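Local coordinates for protein carbohydrate kinase, pfkB family (Enterococcus faecalis, PDB 3KTN) that probably phosphorylates 2-keto-3-deoxygluconate or a related sugar, as a metal-binding carbohydrate kinase of the pfkB family, at residues 12-17 with 274-279; 31-36 with 63-68; 239-244 with 280-285. One frame throughout, in Å; residues are numbered along the deposited sequence.

Contact 1 (12-17 with 274-279); sequences MLRFTP and DRIGAG
R14 turns its CG away from the backbone N (chi1 172°) and runs on extended to NE, while D274, whose CG is likewise opposite its own N (chi1 -172°), brings its carboxylate in from the other direction. Their salt bridge joins strand 12-16 of the four-stranded lid sheet of this ribokinase-like fold to the loop leading into the GAGD signature of the pfkB family, which starts at G277. R14 NH2 reaches D274 OD2 at 2.8 Å, on the syn side of the carboxylate and close to the guanidinium plane, and NH1 adds a weak bond of 3.2 Å to the same OD2. The two flat groups are turned 53° apart, and both nitrogens converge on the one oxygen, which also accepts from the backbone N of G315. D316 gives NH1 a second salt bridge. At the far edge of the guanidinium, NE donates to T16 OG1 at 2.7 Å, which fixes the group's rotation, and I276 CD1 lies over one face near the rim. D274 and I276 both belong to the magnesium site, and a type II turn from R275 to A278 follows the acid. Within that loop, D274 OD1 closes an Asx turn by accepting from I276 N at 3.1 Å.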
loop_
_atom_site.group_PDB
_atom_site.type_symbol
_atom_site.label_atom_id
_atom_site.label_comp_id
_atom_site.label_asym_id
_atom_site.label_seq_id
_atom_site.Cartn_x
_atom_site.Cartn_y
_atom_site.Cartn_z
HETATM N N MSE A 12 7.492 23.307 1.951
HETATM C CA MSE A 12 6.767 22.863 0.760
HETATM C C MSE A 12 6.285 21.422 0.912
HETATM O O MSE A 12 6.861 20.635 1.663
HETATM C CB MSE A 12 7.659 22.919 -0.485
HETATM C CG MSE A 12 7.819 24.287 -1.125
HETATM SE SE MSE A 12 8.585 24.101 -2.903
HETATM C CE MSE A 12 6.964 24.078 -3.943
ATOM N N LEU A 13 5.234 21.093 0.174
ATOM C CA LEU A 13 4.690 19.745 0.157
ATOM C C LEU A 13 5.349 19.039 -1.018
ATOM O O LEU A 13 5.394 19.589 -2.111
ATOM C CB LEU A 13 3.183 19.762 -0.108
ATOM C CG LEU A 13 2.128 19.973 0.974
ATOM C CD1 LEU A 13 2.611 20.922 2.026
ATOM C CD2 LEU A 13 0.853 20.484 0.309
ATOM N N ARG A 14 5.870 17.836 -0.793
ATOM C CA ARG A 14 6.452 17.060 -1.880
ATOM C C ARG A 14 5.595 15.816 -2.054
ATOM O O ARG A 14 5.322 15.105 -1.087
ATOM C CB ARG A 14 7.891 16.633 -1.589
ATOM C CG ARG A 14 8.413 15.655 -2.646
ATOM C CD ARG A 14 9.837 15.176 -2.371
ATOM N NE ARG A 14 10.102 13.912 -3.053
ATOM C CZ ARG A 14 11.300 13.344 -3.147
ATOM N NH1 ARG A 14 12.359 13.932 -2.606
ATOM N NH2 ARG A 14 11.443 12.182 -3.779
ATOM N N PHE A 15 5.169 15.561 -3.285
ATOM C CA PHE A 15 4.350 14.396 -3.586
ATOM C C PHE A 15 5.192 13.451 -4.435
ATOM O O PHE A 15 5.721 13.843 -5.468
ATOM C CB PHE A 15 3.097 14.813 -4.357
ATOM C CG PHE A 15 2.163 15.681 -3.569
ATOM C CD1 PHE A 15 1.434 15.156 -2.504
ATOM C CD2 PHE A 15 2.006 17.024 -3.891
ATOM C CE1 PHE A 15 0.556 15.956 -1.773
ATOM C CE2 PHE A 15 1.130 17.834 -3.166
ATOM C CZ PHE A 15 0.404 17.295 -2.104
ATOM N N THR A 16 5.304 12.203 -4.008
ATOM C CA THR A 16 6.115 11.248 -4.744
ATOM C C THR A 16 5.410 9.916 -4.900
ATOM O O THR A 16 4.913 9.349 -3.917
ATOM C CB THR A 16 7.440 10.970 -4.005
ATOM O OG1 THR A 16 8.038 12.211 -3.620
ATOM C CG2 THR A 16 8.420 10.164 -4.895
ATOM N N PRO A 17 5.332 9.404 -6.136
ATOM C CA PRO A 17 4.677 8.105 -6.333
ATOM C C PRO A 17 5.665 7.076 -5.762
ATOM O O PRO A 17 6.865 7.334 -5.696
ATOM C CB PRO A 17 4.565 7.990 -7.856
ATOM C CG PRO A 17 4.616 9.426 -8.342
ATOM C CD PRO A 17 5.632 10.056 -7.425
ATOM N N ASP A 274 18.037 9.203 -4.706
ATOM C CA ASP A 274 17.223 10.426 -4.673
ATOM C C ASP A 274 18.150 11.582 -4.292
ATOM O O ASP A 274 18.605 11.660 -3.151
ATOM C CB ASP A 274 16.117 10.279 -3.615
ATOM C CG ASP A 274 15.104 11.420 -3.644
ATOM O OD1 ASP A 274 15.446 12.537 -4.076
ATOM O OD2 ASP A 274 13.952 11.204 -3.210
ATOM N N ARG A 275 18.419 12.488 -5.230
ATOM C CA ARG A 275 19.312 13.604 -4.940
ATOM C C ARG A 275 18.618 14.888 -4.524
ATOM O O ARG A 275 19.275 15.854 -4.147
ATOM C CB ARG A 275 20.198 13.901 -6.148
ATOM C CG ARG A 275 19.425 14.086 -7.427
ATOM C CD ARG A 275 20.324 14.591 -8.537
ATOM N NE ARG A 275 20.647 15.994 -8.332
ATOM C CZ ARG A 275 21.399 16.716 -9.148
ATOM N NH1 ARG A 275 21.920 16.168 -10.237
ATOM N NH2 ARG A 275 21.628 17.990 -8.873
ATOM N N ILE A 276 17.295 14.911 -4.589
ATOM C CA ILE A 276 16.577 16.127 -4.231
ATOM C C ILE A 276 16.878 16.567 -2.803
ATOM O O ILE A 276 16.676 15.809 -1.858
ATOM C CB ILE A 276 15.063 15.942 -4.408
ATOM C CG1 ILE A 276 14.780 15.470 -5.832
ATOM C CG2 ILE A 276 14.335 17.269 -4.147
ATOM C CD1 ILE A 276 13.339 15.223 -6.109
ATOM N N GLY A 277 17.380 17.791 -2.660
ATOM C CA GLY A 277 17.698 18.317 -1.344
ATOM C C GLY A 277 19.019 17.849 -0.752
ATOM O O GLY A 277 19.409 18.311 0.317
ATOM N N ALA A 278 19.712 16.943 -1.435
ATOM C CA ALA A 278 20.980 16.424 -0.928
ATOM C C ALA A 278 21.989 17.533 -0.682
ATOM O O ALA A 278 22.900 17.383 0.135
ATOM C CB ALA A 278 21.561 15.396 -1.894
ATOM N N GLY A 279 21.829 18.646 -1.389
ATOM C CA GLY A 279 22.731 19.763 -1.198
ATOM C C GLY A 279 22.596 20.317 0.206
ATOM O O GLY A 279 23.551 20.870 0.756
#

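Contact 2 (31-36 with 63-68); sequences MNFVGT and GEAGKA
This is a buried CH-pi contact between F33, on the strand that is outermost in the small lid sheet within this chain, and the backbone of G66 on helix 61-72. G66 CA stands over the centre of the F33 ring, 3.4 Å from its centroid and 11° off the ring normal. Because G66 carries no side chain, the helix backbone itself comes down onto the aromatic face: F33 CE1 is 3.4 Å from G66 CA, and F33 CZ lies 3.5 Å from G66 N. The ring reaches the helix with CG opposite the carbonyl carbon (chi1 -72°), and it is turned about perpendicular to the CA-CB-CG plane (chi2 -86°), which presents its face to the glycine. In the ribokinase-like fold, helix 61-72 is the connection of a beta-alpha-beta crossover between the neighbouring parallel strands 50-57 and 80-82 of the large sheet, so the ring joins lid and body within one subunit. A65 adds a looser flank. Its CB is 4.1 Å from F33 CZ, and its carbonyl O comes obliquely to within 3.7 Å of F33 CE2. L13 of the adjacent lid strand packs at the CE1 rim of the ring, on the side away from G66. A65 also packs on E24 of the second subunit, and M31 of the same strand as F33 makes backbone hydrogen bonds to that subunit.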
loop_
_atom_site.group_PDB
_atom_site.type_symbol
_atom_site.label_atom_id
_atom_site.label_comp_id
_atom_site.label_asym_id
_atom_site.label_seq_id
_atom_site.Cartn_x
_atom_site.Cartn_y
_atom_site.Cartn_z
HETATM N N MSE A 31 3.332 11.859 0.660
HETATM C CA MSE A 31 3.557 13.296 0.749
HETATM C C MSE A 31 4.460 13.598 1.934
HETATM O O MSE A 31 4.395 12.926 2.956
HETATM C CB MSE A 31 2.231 14.035 0.943
HETATM C CG MSE A 31 2.392 15.527 1.238
HETATM SE SE MSE A 31 0.730 16.386 1.817
HETATM C CE MSE A 31 0.895 16.114 3.724
ATOM N N ASN A 32 5.311 14.604 1.799
ATOM C CA ASN A 32 6.170 14.988 2.905
ATOM C C ASN A 32 6.332 16.499 2.927
ATOM O O ASN A 32 6.117 17.169 1.915
ATOM C CB ASN A 32 7.545 14.314 2.799
ATOM C CG ASN A 32 7.454 12.798 2.878
ATOM O OD1 ASN A 32 7.319 12.115 1.860
ATOM N ND2 ASN A 32 7.489 12.267 4.095
ATOM N N PHE A 33 6.691 17.026 4.093
ATOM C CA PHE A 33 6.919 18.457 4.249
ATOM C C PHE A 33 8.418 18.635 4.156
ATOM O O PHE A 33 9.165 18.116 4.979
ATOM C CB PHE A 33 6.394 18.938 5.602
ATOM C CG PHE A 33 4.897 18.984 5.676
ATOM C CD1 PHE A 33 4.200 20.100 5.231
ATOM C CD2 PHE A 33 4.178 17.887 6.143
ATOM C CE1 PHE A 33 2.803 20.125 5.249
ATOM C CE2 PHE A 33 2.783 17.900 6.165
ATOM C CZ PHE A 33 2.095 19.020 5.718
ATOM N N VAL A 34 8.852 19.344 3.122
ATOM C CA VAL A 34 10.260 19.577 2.892
ATOM C C VAL A 34 10.495 21.063 2.603
ATOM O O VAL A 34 9.580 21.888 2.723
ATOM C CB VAL A 34 10.764 18.713 1.693
ATOM C CG1 VAL A 34 10.535 17.226 1.985
ATOM C CG2 VAL A 34 10.018 19.100 0.421
ATOM N N GLY A 35 11.728 21.380 2.220
ATOM C CA GLY A 35 12.125 22.739 1.918
ATOM C C GLY A 35 13.564 22.888 2.376
ATOM O O GLY A 35 13.997 22.152 3.266
ATOM N N THR A 36 14.313 23.810 1.772
ATOM C CA THR A 36 15.711 24.028 2.155
ATOM C C THR A 36 15.872 24.184 3.665
ATOM O O THR A 36 16.692 23.503 4.274
ATOM C CB THR A 36 16.299 25.280 1.458
ATOM O OG1 THR A 36 16.518 24.986 0.077
ATOM C CG2 THR A 36 17.631 25.698 2.096
ATOM N N GLY A 63 -1.782 22.959 7.479
ATOM C CA GLY A 63 -0.745 23.713 8.158
ATOM C C GLY A 63 -0.399 23.040 9.476
ATOM O O GLY A 63 0.766 22.997 9.868
ATOM N N GLU A 64 -1.412 22.514 10.163
ATOM C CA GLU A 64 -1.196 21.828 11.441
ATOM C C GLU A 64 -0.381 20.544 11.237
ATOM O O GLU A 64 0.463 20.191 12.063
ATOM C CB GLU A 64 -2.540 21.490 12.107
ATOM C CG GLU A 64 -3.268 22.694 12.701
ATOM C CD GLU A 64 -2.435 23.407 13.758
ATOM O OE1 GLU A 64 -2.040 22.760 14.753
ATOM O OE2 GLU A 64 -2.168 24.613 13.595
ATOM N N ALA A 65 -0.640 19.843 10.136
ATOM C CA ALA A 65 0.094 18.617 9.843
ATOM C C ALA A 65 1.532 19.015 9.541
ATOM O O ALA A 65 2.465 18.277 9.840
ATOM C CB ALA A 65 -0.528 17.893 8.647
ATOM N N GLY A 66 1.706 20.199 8.959
ATOM C CA GLY A 66 3.039 20.682 8.643
ATOM C C GLY A 66 3.852 20.935 9.901
ATOM O O GLY A 66 5.021 20.569 9.974
ATOM N N LYS A 67 3.245 21.574 10.896
ATOM C CA LYS A 67 3.953 21.834 12.145
ATOM C C LYS A 67 4.274 20.531 12.866
ATOM O O LYS A 67 5.326 20.411 13.489
ATOM C CB LYS A 67 3.130 22.737 13.063
ATOM C CG LYS A 67 2.912 24.131 12.499
ATOM C CD LYS A 67 2.788 25.160 13.604
ATOM C CE LYS A 67 1.558 24.946 14.451
ATOM N NZ LYS A 67 1.490 25.991 15.520
ATOM N N ALA A 68 3.366 19.560 12.783
ATOM C CA ALA A 68 3.571 18.259 13.415
ATOM C C ALA A 68 4.804 17.595 12.796
ATOM O O ALA A 68 5.598 16.962 13.499
ATOM C CB ALA A 68 2.326 17.364 13.211
#

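Contact 3 (239-244 with 280-285); sequences AGTTRS and DAYAAG
T241 sets its CG2 methyl over the centre of the Y282 ring, 3.3 Å from the centroid and 10° off the normal, a CH-pi contact on one face. It packs helix 278-291 against the large sheet of the ribokinase-like alpha/beta fold, at strand 237-245, which runs parallel to strand 196-198 on one side and antiparallel to strand 250-257 on the other. The short strand and helix segments approach to 8.9 Å between axes, at 136° between their N-to-C directions. Y282 lies two residues after D280, the last residue of the GAGD signature. It directs its ring at the sheet, with CG opposite the backbone N. In T241, with chi1 63°, OG1 lies between N and the carbonyl carbon, and CG2, opposite the carbonyl carbon, is the branch that meets the aromatic face. The two side chains run past each other in opposite directions, and T241 CG2 comes within 3.4 Å of both Y282 CG and Y282 CD1. Along the strand, A239 on the same face as T241 brings its CB to 4.1 Å from Y282 CE2. Between the two, the backbone carbonyl of G240 meets the ring obliquely. The hydroxyl of Y282 makes a weak hydrogen bond to the carbonyl O of Y255 on strand 250-257, and V300, A303 and T304 of helix 296-310 also pack on Y282, which is thus buried between two helices and the sheet. At its hydroxyl end the ring meets G240 O, 3.2 Å from both Y282 CE2 and Y282 CZ.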
loop_
_atom_site.group_PDB
_atom_site.type_symbol
_atom_site.label_atom_id
_atom_site.label_comp_id
_atom_site.label_asym_id
_atom_site.label_seq_id
_atom_site.Cartn_x
_atom_site.Cartn_y
_atom_site.Cartn_z
ATOM N N ALA A 239 31.398 27.244 0.900
ATOM C CA ALA A 239 31.446 25.806 0.655
ATOM C C ALA A 239 30.439 25.322 -0.379
ATOM O O ALA A 239 29.421 25.964 -0.633
ATOM C CB ALA A 239 31.259 25.051 1.966
ATOM N N GLY A 240 30.750 24.178 -0.975
ATOM C CA GLY A 240 29.894 23.598 -1.988
ATOM C C GLY A 240 30.430 22.242 -2.393
ATOM O O GLY A 240 31.371 21.729 -1.784
ATOM N N THR A 241 29.835 21.658 -3.424
ATOM C CA THR A 241 30.260 20.350 -3.895
ATOM C C THR A 241 30.355 20.316 -5.403
ATOM O O THR A 241 29.722 21.101 -6.103
ATOM C CB THR A 241 29.267 19.244 -3.494
ATOM O OG1 THR A 241 28.005 19.495 -4.125
ATOM C CG2 THR A 241 29.087 19.199 -1.989
ATOM N N THR A 242 31.142 19.379 -5.898
ATOM C CA THR A 242 31.300 19.227 -7.324
ATOM C C THR A 242 31.052 17.771 -7.685
ATOM O O THR A 242 31.602 16.858 -7.064
ATOM C CB THR A 242 32.715 19.680 -7.778
ATOM O OG1 THR A 242 32.973 19.202 -9.104
ATOM C CG2 THR A 242 33.777 19.161 -6.831
ATOM N N ARG A 243 30.182 17.565 -8.667
ATOM C CA ARG A 243 29.846 16.231 -9.145
ATOM C C ARG A 243 30.688 15.937 -10.374
ATOM O O ARG A 243 30.868 16.797 -11.235
ATOM C CB ARG A 243 28.363 16.153 -9.513
ATOM C CG ARG A 243 27.429 16.329 -8.334
ATOM C CD ARG A 243 26.014 16.641 -8.790
ATOM N NE ARG A 243 25.157 17.000 -7.663
ATOM C CZ ARG A 243 24.658 16.127 -6.793
ATOM N NH1 ARG A 243 24.926 14.834 -6.923
ATOM N NH2 ARG A 243 23.902 16.549 -5.784
ATOM N N SER A 244 31.211 14.721 -10.447
ATOM C CA SER A 244 32.031 14.315 -11.577
ATOM C C SER A 244 31.687 12.879 -11.932
ATOM O O SER A 244 31.007 12.190 -11.170
ATOM C CB SER A 244 33.521 14.424 -11.225
ATOM O OG SER A 244 33.854 13.615 -10.107
ATOM N N ASP A 280 21.417 20.164 0.802
ATOM C CA ASP A 280 21.210 20.668 2.152
ATOM C C ASP A 280 21.870 19.783 3.205
ATOM O O ASP A 280 22.117 20.230 4.329
ATOM C CB ASP A 280 19.720 20.828 2.444
ATOM C CG ASP A 280 19.026 21.715 1.430
ATOM O OD1 ASP A 280 19.588 22.781 1.110
ATOM O OD2 ASP A 280 17.923 21.355 0.952
ATOM N N ALA A 281 22.154 18.531 2.850
ATOM C CA ALA A 281 22.816 17.619 3.786
ATOM C C ALA A 281 24.298 18.007 3.851
ATOM O O ALA A 281 24.929 17.907 4.900
ATOM C CB ALA A 281 22.666 16.174 3.324
ATOM N N TYR A 282 24.850 18.444 2.722
ATOM C CA TYR A 282 26.249 18.870 2.694
ATOM C C TYR A 282 26.385 20.108 3.587
ATOM O O TYR A 282 27.274 20.184 4.440
ATOM C CB TYR A 282 26.691 19.223 1.273
ATOM C CG TYR A 282 28.146 19.648 1.198
ATOM C CD1 TYR A 282 29.167 18.712 1.349
ATOM C CD2 TYR A 282 28.499 20.989 1.006
ATOM C CE1 TYR A 282 30.506 19.087 1.313
ATOM C CE2 TYR A 282 29.846 21.386 0.970
ATOM C CZ TYR A 282 30.841 20.424 1.125
ATOM O OH TYR A 282 32.166 20.779 1.103
ATOM N N ALA A 283 25.488 21.071 3.390
ATOM C CA ALA A 283 25.500 22.297 4.178
ATOM C C ALA A 283 25.357 21.994 5.665
ATOM O O ALA A 283 26.041 22.597 6.499
ATOM C CB ALA A 283 24.389 23.221 3.723
ATOM N N ALA A 284 24.476 21.056 6.001
ATOM C CA ALA A 284 24.273 20.689 7.400
ATOM C C ALA A 284 25.562 20.143 7.987
ATOM O O ALA A 284 25.879 20.393 9.149
ATOM C CB ALA A 284 23.163 19.647 7.524
ATOM N N GLY A 285 26.299 19.388 7.179
ATOM C CA GLY A 285 27.553 18.823 7.634
ATOM C C GLY A 285 28.593 19.911 7.854
ATOM O O GLY A 285 29.376 19.850 8.809
#

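In the fold
From the N terminus, strand 12-16 opens contact 1, which closes 257 residues later at the loop before helix 278-291. Contact 2 is nested inside that loop: strand 28-34 meets helix 61-72 and closes a short excursion. Its strand pairs with strand 12-16 in the lid sheet, so contacts 1 and 2, with centres about 12 Å apart, share that sheet and both touch the second subunit. Contact 3 comes after contact 2 along the chain and crosses contact 1, since its segment 239-244 lies within the loop and 280-285 beyond it. Helix 278-291 carries Y282 of contact 3, and the loop leading into it, between lid and large sheet, supplies D274 and I276 of contact 1.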